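Local coordinates for hypothetical protein, IPT/TIG domain protein (Bacteroides ovatus, PDB 4HW6) that is of unknown function but probably binds carbohydrate as an auxiliary nutrient-binding protein, joining an IPT/TIG domain to a six-bladed beta-propeller, at residues D104-G116 and Y390-N402. Residues are numbered along the deposited sequence; the frame is centred on the assembly and turned at random. Where two conformers were deposited one is given.
Sequences DYQYNYVVTTFLG and YVDGELRSQALFN
The hydroxyl of Thr113 is gripped by two groups set at about a right angle: OG1 donates to Asp392 OD2 at 2.7 Å, on the syn lone pair of the carboxylate, and lies 2.6 Å from Tyr390 OH, at the edge of that ring and in its plane. The contact belongs to a blade of the six-bladed beta-propeller, on strand 109-115, which follows the short strand 104-105 of the N-terminal sheet. That strand joins a blade otherwise built from the C-terminal end of the chain, an example of the closure by which propellers bring their two ends together. Strand 393-394 flanks it antiparallel: Val111 and Gly393 form a hydrogen-bonded pair, with Val111 N to Gly393 O at 2.8 Å and nearly straight (167°). Asp392 OD1 turns instead to a salt bridge with Arg427 on strand 425-431, beyond strand 109-115, and an alanine here would probably leave both the Thr113 hydroxyl and the Arg427 guanidinium without their shared acceptor group. Val111 fills the apolar side. Its chi1 of -177° sets CG2 anti to the carbonyl carbon, where it meets Ala399 CB at 3.5 Å and also touches Leu395 CD2 and, obliquely, the Phe401 ring. Farther back along the strand, Leu395 CD1 packs on Tyr109 CB at 3.8 Å. There a single water donates to Tyr109 O and Glu394 OE1 and accepts from Leu395 N, 2.9 Å away.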
loop_
_atom_site.group_PDB
_atom_site.type_symbol
_atom_site.label_atom_id
_atom_site.label_comp_id
_atom_site.label_asym_id
_atom_site.label_seq_id
_atom_site.Cartn_x
_atom_site.Cartn_y
_atom_site.Cartn_z
ATOM N N ASP A 104 23.353 -10.344 6.310
ATOM C CA ASP A 104 22.222 -9.553 6.824
ATOM C C ASP A 104 22.076 -8.289 5.982
ATOM O O ASP A 104 22.705 -7.265 6.230
ATOM C CB ASP A 104 22.397 -9.221 8.308
ATOM C CG ASP A 104 21.238 -8.400 8.879
ATOM O OD1 ASP A 104 20.218 -8.176 8.187
ATOM O OD2 ASP A 104 21.350 -7.978 10.046
ATOM N N TYR A 105 21.227 -8.389 4.976
ATOM C CA TYR A 105 20.994 -7.304 4.050
ATOM C C TYR A 105 20.129 -6.238 4.698
ATOM O O TYR A 105 19.038 -6.523 5.171
ATOM C CB TYR A 105 20.319 -7.842 2.794
ATOM C CG TYR A 105 19.962 -6.776 1.790
ATOM C CD1 TYR A 105 20.948 -6.079 1.113
ATOM C CD2 TYR A 105 18.639 -6.476 1.504
ATOM C CE1 TYR A 105 20.624 -5.102 0.186
ATOM C CE2 TYR A 105 18.314 -5.513 0.570
ATOM C CZ TYR A 105 19.308 -4.825 -0.081
ATOM O OH TYR A 105 18.973 -3.862 -1.001
ATOM N N GLN A 106 20.653 -5.016 4.729
ATOM C CA GLN A 106 19.986 -3.896 5.350
ATOM C C GLN A 106 19.501 -2.965 4.263
ATOM O O GLN A 106 20.160 -2.778 3.243
ATOM C CB GLN A 106 20.932 -3.147 6.277
ATOM C CG GLN A 106 21.463 -3.995 7.423
ATOM C CD GLN A 106 22.508 -3.266 8.234
ATOM O OE1 GLN A 106 23.305 -2.493 7.691
ATOM N NE2 GLN A 106 22.518 -3.515 9.538
ATOM N N TYR A 107 18.335 -2.382 4.494
ATOM C CA TYR A 107 17.730 -1.510 3.520
ATOM C C TYR A 107 16.688 -0.646 4.216
ATOM O O TYR A 107 16.008 -1.084 5.160
ATOM C CB TYR A 107 17.026 -2.326 2.430
ATOM C CG TYR A 107 15.952 -3.207 3.005
ATOM C CD1 TYR A 107 16.258 -4.457 3.508
ATOM C CD2 TYR A 107 14.637 -2.766 3.106
ATOM C CE1 TYR A 107 15.286 -5.260 4.069
ATOM C CE2 TYR A 107 13.660 -3.563 3.661
ATOM C CZ TYR A 107 13.991 -4.812 4.144
ATOM O OH TYR A 107 13.033 -5.623 4.693
ATOM N N ASN A 108 16.576 0.556 3.680
ATOM C CA ASN A 108 15.556 1.505 4.086
ATOM C C ASN A 108 14.385 1.462 3.124
ATOM O O ASN A 108 14.525 1.061 1.959
ATOM C CB ASN A 108 16.139 2.909 4.101
ATOM C CG ASN A 108 17.222 3.072 5.146
ATOM O OD1 ASN A 108 18.206 3.775 4.924
ATOM N ND2 ASN A 108 17.051 2.406 6.292
ATOM N N TYR A 109 13.235 1.877 3.622
ATOM C CA TYR A 109 12.070 2.062 2.792
ATOM C C TYR A 109 12.154 3.461 2.264
ATOM O O TYR A 109 12.572 4.378 2.965
ATOM C CB TYR A 109 10.812 1.844 3.599
ATOM C CG TYR A 109 10.568 0.393 3.878
ATOM C CD1 TYR A 109 11.285 -0.265 4.871
ATOM C CD2 TYR A 109 9.650 -0.336 3.136
ATOM C CE1 TYR A 109 11.077 -1.603 5.131
ATOM C CE2 TYR A 109 9.438 -1.683 3.394
ATOM C CZ TYR A 109 10.160 -2.302 4.391
ATOM O OH TYR A 109 9.965 -3.628 4.666
ATOM N N VAL A 110 11.750 3.637 1.015
ATOM C CA VAL A 110 11.810 4.920 0.382
ATOM C C VAL A 110 10.500 5.168 -0.349
ATOM O O VAL A 110 9.785 4.221 -0.711
ATOM C CB VAL A 110 12.990 5.020 -0.609
ATOM C CG1 VAL A 110 14.319 4.971 0.132
ATOM C CG2 VAL A 110 12.886 3.922 -1.679
ATOM N N VAL A 111 10.180 6.442 -0.522
ATOM C CA VAL A 111 9.081 6.842 -1.371
ATOM C C VAL A 111 9.635 7.022 -2.784
ATOM O O VAL A 111 10.698 7.644 -2.975
ATOM C CB VAL A 111 8.397 8.139 -0.908
ATOM C CG1 VAL A 111 7.209 8.422 -1.831
ATOM C CG2 VAL A 111 7.946 8.078 0.559
ATOM N N THR A 112 8.940 6.454 -3.774
ATOM C CA THR A 112 9.272 6.647 -5.177
ATOM C C THR A 112 7.993 7.075 -5.938
ATOM O O THR A 112 6.897 7.075 -5.369
ATOM C CB THR A 112 9.861 5.391 -5.837
ATOM O OG1 THR A 112 9.007 4.259 -5.617
ATOM C CG2 THR A 112 11.250 5.107 -5.315
ATOM N N THR A 113 8.142 7.438 -7.207
ATOM C CA THR A 113 6.990 7.758 -8.051
ATOM C C THR A 113 6.712 6.600 -9.002
ATOM O O THR A 113 7.585 6.209 -9.762
ATOM C CB THR A 113 7.212 9.081 -8.811
ATOM O OG1 THR A 113 7.421 10.125 -7.839
ATOM C CG2 THR A 113 6.004 9.407 -9.702
ATOM N N PHE A 114 5.496 6.055 -8.925
ATOM C CA PHE A 114 5.079 4.888 -9.684
ATOM C C PHE A 114 4.365 5.263 -10.993
ATOM O O PHE A 114 4.744 4.787 -12.069
ATOM C CB PHE A 114 4.191 4.013 -8.791
ATOM C CG PHE A 114 3.608 2.801 -9.474
ATOM C CD1 PHE A 114 4.392 1.975 -10.256
ATOM C CD2 PHE A 114 2.272 2.482 -9.298
ATOM C CE1 PHE A 114 3.839 0.865 -10.893
ATOM C CE2 PHE A 114 1.723 1.374 -9.916
ATOM C CZ PHE A 114 2.503 0.578 -10.713
ATOM N N LEU A 115 3.359 6.130 -10.907
ATOM C CA LEU A 115 2.617 6.542 -12.099
ATOM C C LEU A 115 2.301 8.026 -12.086
ATOM O O LEU A 115 2.037 8.614 -11.020
ATOM C CB LEU A 115 1.301 5.777 -12.210
ATOM C CG LEU A 115 1.357 4.264 -12.387
ATOM C CD1 LEU A 115 0.013 3.651 -12.028
ATOM C CD2 LEU A 115 1.772 3.900 -13.814
ATOM N N GLY A 116 2.294 8.598 -13.291
ATOM C CA GLY A 116 1.926 9.990 -13.509
ATOM C C GLY A 116 3.124 10.842 -13.834
ATOM O O GLY A 116 4.161 10.748 -13.149
ATOM N N TYR A 390 6.874 17.705 -3.179
ATOM C CA TYR A 390 7.048 16.512 -4.023
ATOM C C TYR A 390 8.518 16.128 -4.063
ATOM O O TYR A 390 9.307 16.640 -4.891
ATOM C CB TYR A 390 6.521 16.741 -5.434
ATOM C CG TYR A 390 6.840 15.596 -6.367
ATOM C CD1 TYR A 390 6.408 14.313 -6.097
ATOM C CD2 TYR A 390 7.618 15.806 -7.522
ATOM C CE1 TYR A 390 6.720 13.261 -6.942
ATOM C CE2 TYR A 390 7.928 14.769 -8.375
ATOM C CZ TYR A 390 7.477 13.492 -8.090
ATOM O OH TYR A 390 7.805 12.468 -8.965
ATOM N N VAL A 391 8.889 15.246 -3.133
ATOM C CA VAL A 391 10.276 14.771 -3.013
ATOM C C VAL A 391 10.212 13.307 -2.678
ATOM O O VAL A 391 9.511 12.906 -1.721
ATOM C CB VAL A 391 11.083 15.508 -1.905
ATOM C CG1 VAL A 391 12.510 14.948 -1.799
ATOM C CG2 VAL A 391 11.098 17.013 -2.146
ATOM N N ASP A 392 10.937 12.514 -3.471
ATOM C CA ASP A 392 11.074 11.095 -3.255
ATOM C C ASP A 392 12.275 10.867 -2.342
ATOM O O ASP A 392 13.153 11.723 -2.252
ATOM C CB ASP A 392 11.208 10.375 -4.605
ATOM C CG ASP A 392 9.850 10.203 -5.326
ATOM O OD1 ASP A 392 8.826 10.022 -4.652
ATOM O OD2 ASP A 392 9.811 10.220 -6.558
ATOM N N GLY A 393 12.320 9.736 -1.646
ATOM C CA GLY A 393 13.486 9.387 -0.845
ATOM C C GLY A 393 13.080 8.779 0.487
ATOM O O GLY A 393 11.978 8.224 0.613
ATOM N N GLU A 394 13.941 8.951 1.498
ATOM C CA GLU A 394 13.763 8.316 2.803
ATOM C C GLU A 394 12.490 8.809 3.462
ATOM O O GLU A 394 12.159 9.988 3.381
ATOM C CB GLU A 394 14.932 8.638 3.742
ATOM C CG GLU A 394 16.322 8.258 3.268
ATOM C CD GLU A 394 16.576 6.764 3.288
ATOM O OE1 GLU A 394 16.133 6.107 4.259
ATOM O OE2 GLU A 394 17.234 6.258 2.344
ATOM N N LEU A 395 11.789 7.901 4.143
ATOM C CA LEU A 395 10.391 8.149 4.543
ATOM C C LEU A 395 10.164 9.421 5.339
ATOM O O LEU A 395 9.186 10.132 5.088
ATOM C CB LEU A 395 9.856 6.968 5.367
ATOM C CG LEU A 395 9.805 5.622 4.653
ATOM C CD1 LEU A 395 8.999 4.604 5.475
ATOM C CD2 LEU A 395 9.229 5.730 3.255
ATOM N N ARG A 396 11.028 9.672 6.321
ATOM C CA ARG A 396 10.830 10.782 7.252
ATOM C C ARG A 396 11.855 11.901 7.084
ATOM O O ARG A 396 11.560 13.054 7.375
ATOM C CB ARG A 396 10.841 10.270 8.701
ATOM C CG ARG A 396 9.681 9.337 9.092
ATOM C CD ARG A 396 8.357 10.034 9.174
ATOM N NE ARG A 396 8.412 11.179 10.082
ATOM C CZ ARG A 396 8.259 11.136 11.402
ATOM N NH1 ARG A 396 8.050 9.986 12.059
ATOM N NH2 ARG A 396 8.330 12.279 12.073
ATOM N N SER A 397 13.052 11.588 6.613
ATOM C CA SER A 397 14.092 12.630 6.508
ATOM C C SER A 397 13.973 13.436 5.222
ATOM O O SER A 397 14.389 14.597 5.176
ATOM C CB SER A 397 15.492 12.024 6.635
ATOM O OG SER A 397 15.743 11.084 5.608
ATOM N N GLN A 398 13.384 12.851 4.192
ATOM C CA GLN A 398 13.394 13.446 2.839
ATOM C C GLN A 398 12.030 13.604 2.172
ATOM O O GLN A 398 11.741 14.652 1.567
ATOM C CB GLN A 398 14.294 12.624 1.914
ATOM C CG GLN A 398 15.753 12.582 2.351
ATOM C CD GLN A 398 16.637 11.759 1.420
ATOM O OE1 GLN A 398 16.199 10.746 0.859
ATOM N NE2 GLN A 398 17.884 12.192 1.247
ATOM N N ALA A 399 11.212 12.568 2.241
ATOM C CA ALA A 399 10.030 12.490 1.406
ATOM C C ALA A 399 8.992 13.542 1.762
ATOM O O ALA A 399 8.763 13.850 2.956
ATOM C CB ALA A 399 9.401 11.125 1.485
ATOM N N LEU A 400 8.353 14.051 0.706
ATOM C CA LEU A 400 7.264 15.022 0.795
ATOM C C LEU A 400 6.128 14.613 -0.126
ATOM O O LEU A 400 6.350 14.193 -1.280
ATOM C CB LEU A 400 7.736 16.434 0.424
ATOM C CG LEU A 400 8.604 17.110 1.474
ATOM C CD1 LEU A 400 9.320 18.336 0.897
ATOM C CD2 LEU A 400 7.788 17.476 2.730
ATOM N N PHE A 401 4.920 14.753 0.402
ATOM C CA PHE A 401 3.692 14.532 -0.319
ATOM C C PHE A 401 2.927 15.849 -0.359
ATOM O O PHE A 401 3.249 16.801 0.349
ATOM C CB PHE A 401 2.785 13.559 0.416
ATOM C CG PHE A 401 3.372 12.170 0.604
ATOM C CD1 PHE A 401 3.357 11.252 -0.431
ATOM C CD2 PHE A 401 3.885 11.786 1.829
ATOM C CE1 PHE A 401 3.872 9.967 -0.254
ATOM C CE2 PHE A 401 4.393 10.509 2.011
ATOM C CZ PHE A 401 4.385 9.602 0.963
ATOM N N ASN A 402 1.849 15.858 -1.119
ATOM C CA ASN A 402 0.960 17.040 -1.163
ATOM C C ASN A 402 -0.461 16.539 -1.284
ATOM O O ASN A 402 -0.923 16.198 -2.388
ATOM C CB ASN A 402 1.315 17.972 -2.333
ATOM C CG ASN A 402 0.622 19.313 -2.249
ATOM O OD1 ASN A 402 -0.284 19.503 -1.418
ATOM N ND2 ASN A 402 1.068 20.276 -3.085
HETATM O O HOH W 1 13.519 5.840 5.156
#